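NADPH Quinone Oxidoreductase (Streptococcus mutans, PDB 4F8Y) probably catalyses the NADPH-dependent reduction of quinones such as menadione, using a bound flavin-adenine dinucleotide as the redox cofactor. Local coordinates at residues A[2-16]-A[70-84]. Numbering follows the deposited sequence.
With FAD (flavin-adenine dinucleotide), chain E.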
loop_
_atom_site.group_PDB
_atom_site.type_symbol
_atom_site.label_atom_id
_atom_site.label_comp_id
_atom_site.label_asym_id
_atom_site.label_seq_id
_atom_site.Cartn_x
_atom_site.Cartn_y
_atom_site.Cartn_z
ATOM N N LYS A 2 -14.173 16.496 -16.204
ATOM C CA LYS A 2 -14.673 15.373 -15.421
ATOM C C LYS A 2 -13.717 15.042 -14.270
ATOM O O LYS A 2 -12.544 14.753 -14.494
ATOM C CB LYS A 2 -14.900 14.164 -16.331
ATOM C CG LYS A 2 -15.980 14.406 -17.396
ATOM C CD LYS A 2 -16.041 13.292 -18.428
ATOM C CE LYS A 2 -14.958 13.443 -19.510
ATOM N NZ LYS A 2 -14.724 12.171 -20.280
ATOM N N ILE A 3 -14.218 15.110 -13.039
ATOM C CA ILE A 3 -13.380 14.921 -11.860
ATOM C C ILE A 3 -13.809 13.697 -11.069
ATOM O O ILE A 3 -14.952 13.608 -10.625
ATOM C CB ILE A 3 -13.403 16.158 -10.926
ATOM C CG1 ILE A 3 -12.971 17.413 -11.695
ATOM C CG2 ILE A 3 -12.529 15.931 -9.702
ATOM C CD1 ILE A 3 -12.559 18.574 -10.817
ATOM N N LEU A 4 -12.894 12.750 -10.896
ATOM C CA LEU A 4 -13.168 11.602 -10.046
ATOM C C LEU A 4 -12.410 11.751 -8.727
ATOM O O LEU A 4 -11.178 11.782 -8.711
ATOM C CB LEU A 4 -12.792 10.293 -10.754
ATOM C CG LEU A 4 -12.953 8.993 -9.955
ATOM C CD1 LEU A 4 -14.402 8.534 -9.906
ATOM C CD2 LEU A 4 -12.067 7.899 -10.522
ATOM N N ILE A 5 -13.152 11.872 -7.629
ATOM C CA ILE A 5 -12.555 11.866 -6.298
ATOM C C ILE A 5 -12.560 10.426 -5.808
ATOM O O ILE A 5 -13.626 9.830 -5.658
ATOM C CB ILE A 5 -13.361 12.722 -5.275
ATOM C CG1 ILE A 5 -13.538 14.170 -5.754
ATOM C CG2 ILE A 5 -12.697 12.689 -3.894
ATOM C CD1 ILE A 5 -14.773 14.853 -5.187
ATOM N N VAL A 6 -11.382 9.855 -5.572
ATOM C CA VAL A 6 -11.295 8.549 -4.922
ATOM C C VAL A 6 -11.015 8.766 -3.431
ATOM O O VAL A 6 -9.958 9.270 -3.057
ATOM C CB VAL A 6 -10.218 7.645 -5.560
ATOM C CG1 VAL A 6 -10.267 6.256 -4.954
ATOM C CG2 VAL A 6 -10.423 7.570 -7.060
ATOM N N TYR A 7 -11.981 8.393 -2.593
ATOM C CA TYR A 7 -11.949 8.698 -1.163
ATOM C C TYR A 7 -11.810 7.425 -0.308
ATOM O O TYR A 7 -12.498 6.419 -0.530
ATOM C CB TYR A 7 -13.198 9.509 -0.779
ATOM C CG TYR A 7 -13.545 9.514 0.697
ATOM C CD1 TYR A 7 -12.954 10.421 1.569
ATOM C CD2 TYR A 7 -14.481 8.620 1.215
ATOM C CE1 TYR A 7 -13.279 10.431 2.923
ATOM C CE2 TYR A 7 -14.806 8.619 2.561
ATOM C CZ TYR A 7 -14.205 9.529 3.408
ATOM O OH TYR A 7 -14.526 9.527 4.748
ATOM N N THR A 8 -10.914 7.485 0.671
ATOM C CA THR A 8 -10.530 6.310 1.430
ATOM C C THR A 8 -10.505 6.608 2.925
ATOM O O THR A 8 -9.547 7.184 3.434
ATOM C CB THR A 8 -9.128 5.801 0.993
ATOM O OG1 THR A 8 -9.124 5.543 -0.419
ATOM C CG2 THR A 8 -8.746 4.520 1.739
ATOM N N HIS A 9 -11.568 6.223 3.619
ATOM C CA HIS A 9 -11.566 6.235 5.070
ATOM C C HIS A 9 -12.741 5.442 5.602
ATOM O O HIS A 9 -13.848 5.570 5.099
ATOM C CB HIS A 9 -11.596 7.658 5.622
ATOM C CG HIS A 9 -11.011 7.769 6.995
ATOM N ND1 HIS A 9 -11.639 7.263 8.114
ATOM C CD2 HIS A 9 -9.839 8.292 7.426
ATOM C CE1 HIS A 9 -10.885 7.483 9.176
ATOM N NE2 HIS A 9 -9.789 8.108 8.786
ATOM N N PRO A 10 -12.504 4.604 6.618
ATOM C CA PRO A 10 -13.583 3.744 7.111
ATOM C C PRO A 10 -14.620 4.505 7.942
ATOM O O PRO A 10 -15.714 3.978 8.157
ATOM C CB PRO A 10 -12.835 2.725 7.981
ATOM C CG PRO A 10 -11.600 3.441 8.402
ATOM C CD PRO A 10 -11.200 4.209 7.180
ATOM N N ASN A 11 -14.278 5.716 8.382
ATOM C CA ASN A 11 -15.109 6.500 9.301
ATOM C C ASN A 11 -15.820 7.679 8.635
ATOM O O ASN A 11 -15.182 8.673 8.272
ATOM C CB ASN A 11 -14.252 7.008 10.462
ATOM C CG ASN A 11 -15.077 7.590 11.595
ATOM O OD1 ASN A 11 -16.299 7.431 11.642
ATOM N ND2 ASN A 11 -14.407 8.255 12.523
ATOM N N PRO A 12 -17.154 7.582 8.492
ATOM C CA PRO A 12 -17.922 8.621 7.801
ATOM C C PRO A 12 -17.873 9.937 8.558
ATOM O O PRO A 12 -18.183 10.975 7.978
ATOM C CB PRO A 12 -19.352 8.065 7.798
ATOM C CG PRO A 12 -19.220 6.611 8.134
ATOM C CD PRO A 12 -18.025 6.521 9.019
ATOM N N THR A 13 -17.487 9.897 9.830
ATOM C CA THR A 13 -17.347 11.123 10.621
ATOM C C THR A 13 -15.875 11.505 10.885
ATOM O O THR A 13 -15.570 12.286 11.792
ATOM C CB THR A 13 -18.201 11.075 11.930
ATOM O OG1 THR A 13 -17.757 10.018 12.789
ATOM C CG2 THR A 13 -19.662 10.849 11.590
ATOM N N SER A 14 -14.973 10.968 10.063
ATOM C CA SER A 14 -13.546 11.246 10.183
ATOM C C SER A 14 -13.198 12.636 9.656
ATOM O O SER A 14 -13.996 13.267 8.958
ATOM C CB SER A 14 -12.727 10.198 9.423
ATOM O OG SER A 14 -13.032 10.222 8.035
ATOM N N PHE A 15 -12.005 13.109 10.001
ATOM C CA PHE A 15 -11.496 14.351 9.452
ATOM C C PHE A 15 -11.418 14.223 7.932
ATOM O O PHE A 15 -11.787 15.149 7.207
ATOM C CB PHE A 15 -10.123 14.676 10.041
ATOM C CG PHE A 15 -9.592 16.027 9.640
ATOM C CD1 PHE A 15 -10.210 17.188 10.076
ATOM C CD2 PHE A 15 -8.468 16.134 8.831
ATOM C CE1 PHE A 15 -9.725 18.417 9.708
ATOM C CE2 PHE A 15 -7.975 17.368 8.464
ATOM C CZ PHE A 15 -8.608 18.508 8.900
ATOM N N ASN A 16 -10.957 13.065 7.457
ATOM C CA ASN A 16 -10.873 12.806 6.016
ATOM C C ASN A 16 -12.213 12.991 5.328
ATOM O O ASN A 16 -12.279 13.525 4.224
ATOM C CB ASN A 16 -10.318 11.410 5.727
ATOM C CG ASN A 16 -8.812 11.405 5.571
ATOM O OD1 ASN A 16 -8.296 11.302 4.462
ATOM N ND2 ASN A 16 -8.104 11.549 6.676
ATOM N N LEU A 70 -14.582 4.422 -14.790
ATOM C CA LEU A 70 -14.487 5.676 -14.028
ATOM C C LEU A 70 -13.145 6.382 -14.296
ATOM O O LEU A 70 -13.092 7.593 -14.574
ATOM C CB LEU A 70 -14.657 5.408 -12.523
ATOM C CG LEU A 70 -16.073 5.272 -11.953
ATOM C CD1 LEU A 70 -16.026 4.794 -10.507
ATOM C CD2 LEU A 70 -16.839 6.605 -12.051
ATOM N N VAL A 71 -12.058 5.617 -14.226
ATOM C CA VAL A 71 -10.737 6.165 -14.532
ATOM C C VAL A 71 -10.662 6.728 -15.948
ATOM O O VAL A 71 -10.175 7.830 -16.147
ATOM C CB VAL A 71 -9.618 5.129 -14.318
ATOM C CG1 VAL A 71 -8.299 5.656 -14.873
ATOM C CG2 VAL A 71 -9.497 4.798 -12.841
ATOM N N THR A 72 -11.164 5.978 -16.922
ATOM C CA THR A 72 -11.128 6.413 -18.317
ATOM C C THR A 72 -11.932 7.698 -18.527
ATOM O O THR A 72 -11.536 8.584 -19.289
ATOM C CB THR A 72 -11.666 5.316 -19.264
ATOM O OG1 THR A 72 -10.858 4.131 -19.146
ATOM C CG2 THR A 72 -11.669 5.813 -20.717
ATOM N N TRP A 73 -13.061 7.783 -17.842
ATOM C CA TRP A 73 -13.961 8.926 -17.932
ATOM C C TRP A 73 -13.305 10.212 -17.391
ATOM O O TRP A 73 -13.399 11.278 -18.003
ATOM C CB TRP A 73 -15.261 8.565 -17.193
ATOM C CG TRP A 73 -16.201 9.687 -16.841
ATOM C CD1 TRP A 73 -17.257 10.141 -17.581
ATOM C CD2 TRP A 73 -16.198 10.458 -15.632
ATOM N NE1 TRP A 73 -17.897 11.162 -16.914
ATOM C CE2 TRP A 73 -17.267 11.375 -15.717
ATOM C CE3 TRP A 73 -15.383 10.472 -14.491
ATOM C CZ2 TRP A 73 -17.546 12.291 -14.704
ATOM C CZ3 TRP A 73 -15.664 11.386 -13.485
ATOM C CH2 TRP A 73 -16.738 12.277 -13.596
ATOM N N ALA A 74 -12.608 10.092 -16.264
ATOM C CA ALA A 74 -12.016 11.245 -15.584
ATOM C C ALA A 74 -10.970 12.007 -16.401
ATOM O O ALA A 74 -10.190 11.418 -17.144
ATOM C CB ALA A 74 -11.420 10.809 -14.251
ATOM N N ASP A 75 -10.976 13.330 -16.258
ATOM C CA ASP A 75 -9.885 14.179 -16.730
ATOM C C ASP A 75 -8.960 14.461 -15.550
ATOM O O ASP A 75 -7.752 14.641 -15.727
ATOM C CB ASP A 75 -10.403 15.515 -17.288
ATOM C CG ASP A 75 -11.335 15.339 -18.470
ATOM O OD1 ASP A 75 -10.987 14.569 -19.386
ATOM O OD2 ASP A 75 -12.412 15.972 -18.480
ATOM N N HIS A 76 -9.538 14.496 -14.349
ATOM C CA HIS A 76 -8.806 14.846 -13.129
ATOM C C HIS A 76 -9.231 13.962 -11.950
ATOM O O HIS A 76 -10.421 13.819 -11.663
ATOM C CB HIS A 76 -9.020 16.332 -12.794
ATOM C CG HIS A 76 -8.184 16.833 -11.653
ATOM N ND1 HIS A 76 -6.876 17.239 -11.808
ATOM C CD2 HIS A 76 -8.482 17.018 -10.344
ATOM C CE1 HIS A 76 -6.400 17.641 -10.642
ATOM N NE2 HIS A 76 -7.354 17.515 -9.738
ATOM N N LEU A 77 -8.251 13.360 -11.276
ATOM C CA LEU A 77 -8.523 12.496 -10.126
ATOM C C LEU A 77 -8.014 13.127 -8.842
ATOM O O LEU A 77 -6.858 13.536 -8.757
ATOM C CB LEU A 77 -7.881 11.119 -10.304
ATOM C CG LEU A 77 -8.343 10.284 -11.498
ATOM C CD1 LEU A 77 -7.482 10.549 -12.728
ATOM C CD2 LEU A 77 -8.298 8.817 -11.131
ATOM N N ILE A 78 -8.880 13.212 -7.841
ATOM C CA ILE A 78 -8.452 13.688 -6.534
ATOM C C ILE A 78 -8.409 12.490 -5.590
ATOM O O ILE A 78 -9.422 11.822 -5.402
ATOM C CB ILE A 78 -9.401 14.777 -5.980
ATOM C CG1 ILE A 78 -9.557 15.917 -6.996
ATOM C CG2 ILE A 78 -8.896 15.281 -4.641
ATOM C CD1 ILE A 78 -10.664 16.927 -6.663
ATOM N N PHE A 79 -7.239 12.197 -5.029
ATOM C CA PHE A 79 -7.112 11.115 -4.052
ATOM C C PHE A 79 -7.090 11.665 -2.621
ATOM O O PHE A 79 -6.243 12.492 -2.282
ATOM C CB PHE A 79 -5.855 10.283 -4.310
ATOM C CG PHE A 79 -5.887 9.507 -5.604
ATOM C CD1 PHE A 79 -6.394 8.216 -5.647
ATOM C CD2 PHE A 79 -5.404 10.064 -6.774
ATOM C CE1 PHE A 79 -6.416 7.496 -6.841
ATOM C CE2 PHE A 79 -5.427 9.350 -7.971
ATOM C CZ PHE A 79 -5.932 8.068 -7.999
ATOM N N ILE A 80 -8.029 11.207 -1.792
ATOM C CA ILE A 80 -8.088 11.612 -0.384
ATOM C C ILE A 80 -7.915 10.409 0.546
ATOM O O ILE A 80 -8.745 9.501 0.548
ATOM C CB ILE A 80 -9.436 12.308 -0.047
ATOM C CG1 ILE A 80 -9.632 13.560 -0.905
ATOM C CG2 ILE A 80 -9.514 12.644 1.455
ATOM C CD1 ILE A 80 -11.020 14.150 -0.804
ATOM N N PHE A 81 -6.852 10.405 1.349
ATOM C CA PHE A 81 -6.610 9.286 2.267
ATOM C C PHE A 81 -5.695 9.610 3.454
ATOM O O PHE A 81 -4.837 10.495 3.351
ATOM C CB PHE A 81 -6.079 8.052 1.501
ATOM C CG PHE A 81 -4.780 8.286 0.767
ATOM C CD1 PHE A 81 -3.563 8.069 1.391
ATOM C CD2 PHE A 81 -4.778 8.697 -0.557
ATOM C CE1 PHE A 81 -2.368 8.279 0.709
ATOM C CE2 PHE A 81 -3.590 8.902 -1.242
ATOM C CZ PHE A 81 -2.383 8.695 -0.607
ATOM N N PRO A 82 -5.879 8.887 4.584
ATOM C CA PRO A 82 -4.911 8.952 5.689
ATOM C C PRO A 82 -3.679 8.130 5.343
ATOM O O PRO A 82 -3.798 7.110 4.662
ATOM C CB PRO A 82 -5.632 8.266 6.862
ATOM C CG PRO A 82 -6.887 7.676 6.319
ATOM C CD PRO A 82 -6.938 7.892 4.831
ATOM N N ILE A 83 -2.516 8.567 5.806
ATOM C CA ILE A 83 -1.323 7.745 5.727
ATOM C C ILE A 83 -1.431 6.610 6.750
ATOM O O ILE A 83 -1.557 6.870 7.950
ATOM C CB ILE A 83 -0.052 8.570 6.006
ATOM C CG1 ILE A 83 0.210 9.540 4.855
ATOM C CG2 ILE A 83 1.153 7.659 6.196
ATOM C CD1 ILE A 83 0.233 8.874 3.494
ATOM N N TRP A 84 -1.419 5.365 6.276
ATOM C CA TRP A 84 -1.302 4.203 7.167
ATOM C C TRP A 84 -0.002 3.456 6.863
ATOM O O TRP A 84 0.222 2.997 5.735
ATOM C CB TRP A 84 -2.495 3.238 7.036
ATOM C CG TRP A 84 -3.824 3.771 7.514
ATOM C CD1 TRP A 84 -4.054 4.912 8.233
ATOM C CD2 TRP A 84 -5.101 3.153 7.324
ATOM N NE1 TRP A 84 -5.399 5.048 8.488
ATOM C CE2 TRP A 84 -6.062 3.981 7.944
ATOM C CE3 TRP A 84 -5.527 1.981 6.687
ATOM C CZ2 TRP A 84 -7.424 3.676 7.937
ATOM C CZ3 TRP A 84 -6.876 1.675 6.687
ATOM C CH2 TRP A 84 -7.809 2.521 7.306
HETATM P PA FAD E . -9.677 11.465 12.818
HETATM O O1A FAD E . -9.224 10.437 14.020
HETATM O O2A FAD E . -10.952 11.034 12.250
HETATM O O5B FAD E . -9.794 12.986 13.398
HETATM C C5B FAD E . -8.620 13.641 13.797
HETATM C C4B FAD E . -8.879 14.943 14.536
HETATM O O4B FAD E . -9.589 15.987 13.789
HETATM C C3B FAD E . -9.752 14.823 15.851
HETATM O O3B FAD E . -9.266 15.359 17.048
HETATM C C2B FAD E . -11.132 15.228 15.370
HETATM O O2B FAD E . -12.130 15.417 16.336
HETATM C C1B FAD E . -10.751 16.343 14.479
HETATM N N9A FAD E . -11.791 16.809 13.565
HETATM C C8A FAD E . -12.742 16.087 12.966
HETATM N N7A FAD E . -13.488 16.939 12.170
HETATM C C5A FAD E . -12.963 18.204 12.297
HETATM C C6A FAD E . -13.310 19.410 11.740
HETATM N N6A FAD E . -14.436 19.490 10.822
HETATM N N1A FAD E . -12.619 20.515 12.044
HETATM C C2A FAD E . -11.571 20.452 12.903
HETATM N N3A FAD E . -11.231 19.254 13.453
HETATM C C4A FAD E . -11.926 18.141 13.147
HETATM N N1 FAD E . 0.544 8.756 10.714
HETATM C C2 FAD E . 2.061 8.998 10.733
HETATM O O2 FAD E . 2.469 10.299 10.468
HETATM N N3 FAD E . 2.804 7.924 9.894
HETATM C C4 FAD E . 2.367 6.396 9.929
HETATM O O4 FAD E . 2.820 5.667 8.838
HETATM C C4X FAD E . 0.858 6.190 10.190
HETATM N N5 FAD E . 0.259 4.859 10.214
HETATM C C5X FAD E . -1.094 4.641 10.689
HETATM C C6 FAD E . -1.616 3.328 10.584
HETATM C C7 FAD E . -2.889 3.077 11.010
HETATM C C7M FAD E . -3.462 1.668 10.886
HETATM C C8 FAD E . -3.637 4.078 11.527
HETATM C C8M FAD E . -5.062 3.804 11.999
HETATM C C9 FAD E . -3.127 5.345 11.628
HETATM C C9A FAD E . -1.811 5.612 11.192
HETATM N N10 FAD E . -1.306 6.962 11.302
HETATM C C10 FAD E . 0.041 7.329 10.845
HETATM C "C1'" FAD E . -2.190 8.037 11.699
HETATM C "C2'" FAD E . -3.083 8.633 10.611
HETATM O "O2'" FAD E . -2.426 9.098 9.458
HETATM C "C3'" FAD E . -4.095 9.606 11.182
HETATM O "O3'" FAD E . -4.891 9.049 12.188
HETATM C "C4'" FAD E . -4.920 10.226 10.072
HETATM O "O4'" FAD E . -4.176 10.661 8.979
HETATM C "C5'" FAD E . -5.865 11.301 10.555
HETATM O "O5'" FAD E . -6.942 11.475 9.698
HETATM P P FAD E . -8.364 10.858 10.230
HETATM O O1P FAD E . -9.547 11.285 9.169
HETATM O O2P FAD E . -8.255 9.408 10.371
HETATM O O3P FAD E . -8.458 11.564 11.719
HETATM O O HOH W 1 -11.957 12.667 -20.801
HETATM O O HOH W 2 -8.235 7.777 -1.537
#
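Ile3, Ile5 and Tyr7 run in register beside His76, Ile78 and Ile80, joining neighbouring parallel strands, 2-7 and 76-82, in the five-stranded sheet of the flavodoxin-like fold. The tight part is this buried ladder, closed at its far end by Thr8 N bonding to Ile80 O. On one face Ile78 CD1 rests against Ile3 CG2 at 3.7 Å, while Ile5 and Ile80 lie side by side; helix 15-26 packs on this layer. On the other face Leu4, with CG anti to its own N (chi1 177°), spreads its two methyls, CD1 meeting Leu70 CD2 and CD2 meeting Leu77 CD2. A water joins the strands by donating to Val6 O and Ile80 O and accepting from Thr8 OG1.

The opposite end is the solvent side, where Lys2, Trp73 and Asp75 are partly exposed and polar bonds and water take over from apolar packing. Lys2 lays CD over one face of the Trp73 indole, 3.5 Å from the centroid of its five-membered ring. A bend at chi3 (-81°) then brings NZ to Trp73 O at 2.8 Å, on a lone pair in the carbonyl plane. A second water links NZ to Asp75 OD1, and Lys2 N gives a nearly straight bond to Asp75 OD2 (171°).

Beyond the strand ends, the loops and the first turn of helix 15-26 hold the cofactor. Trp84 places a ring face against the flavin at C8, with Pro10 CD at the indole edge. His9 NE2 donates to FAD O2P at 2.6 Å, its ring held by Asn11 N bonding to ND1. Asn16 grips FAD O1P twice, through backbone N at 2.8 Å and side-chain ND2 at 2.9 Å.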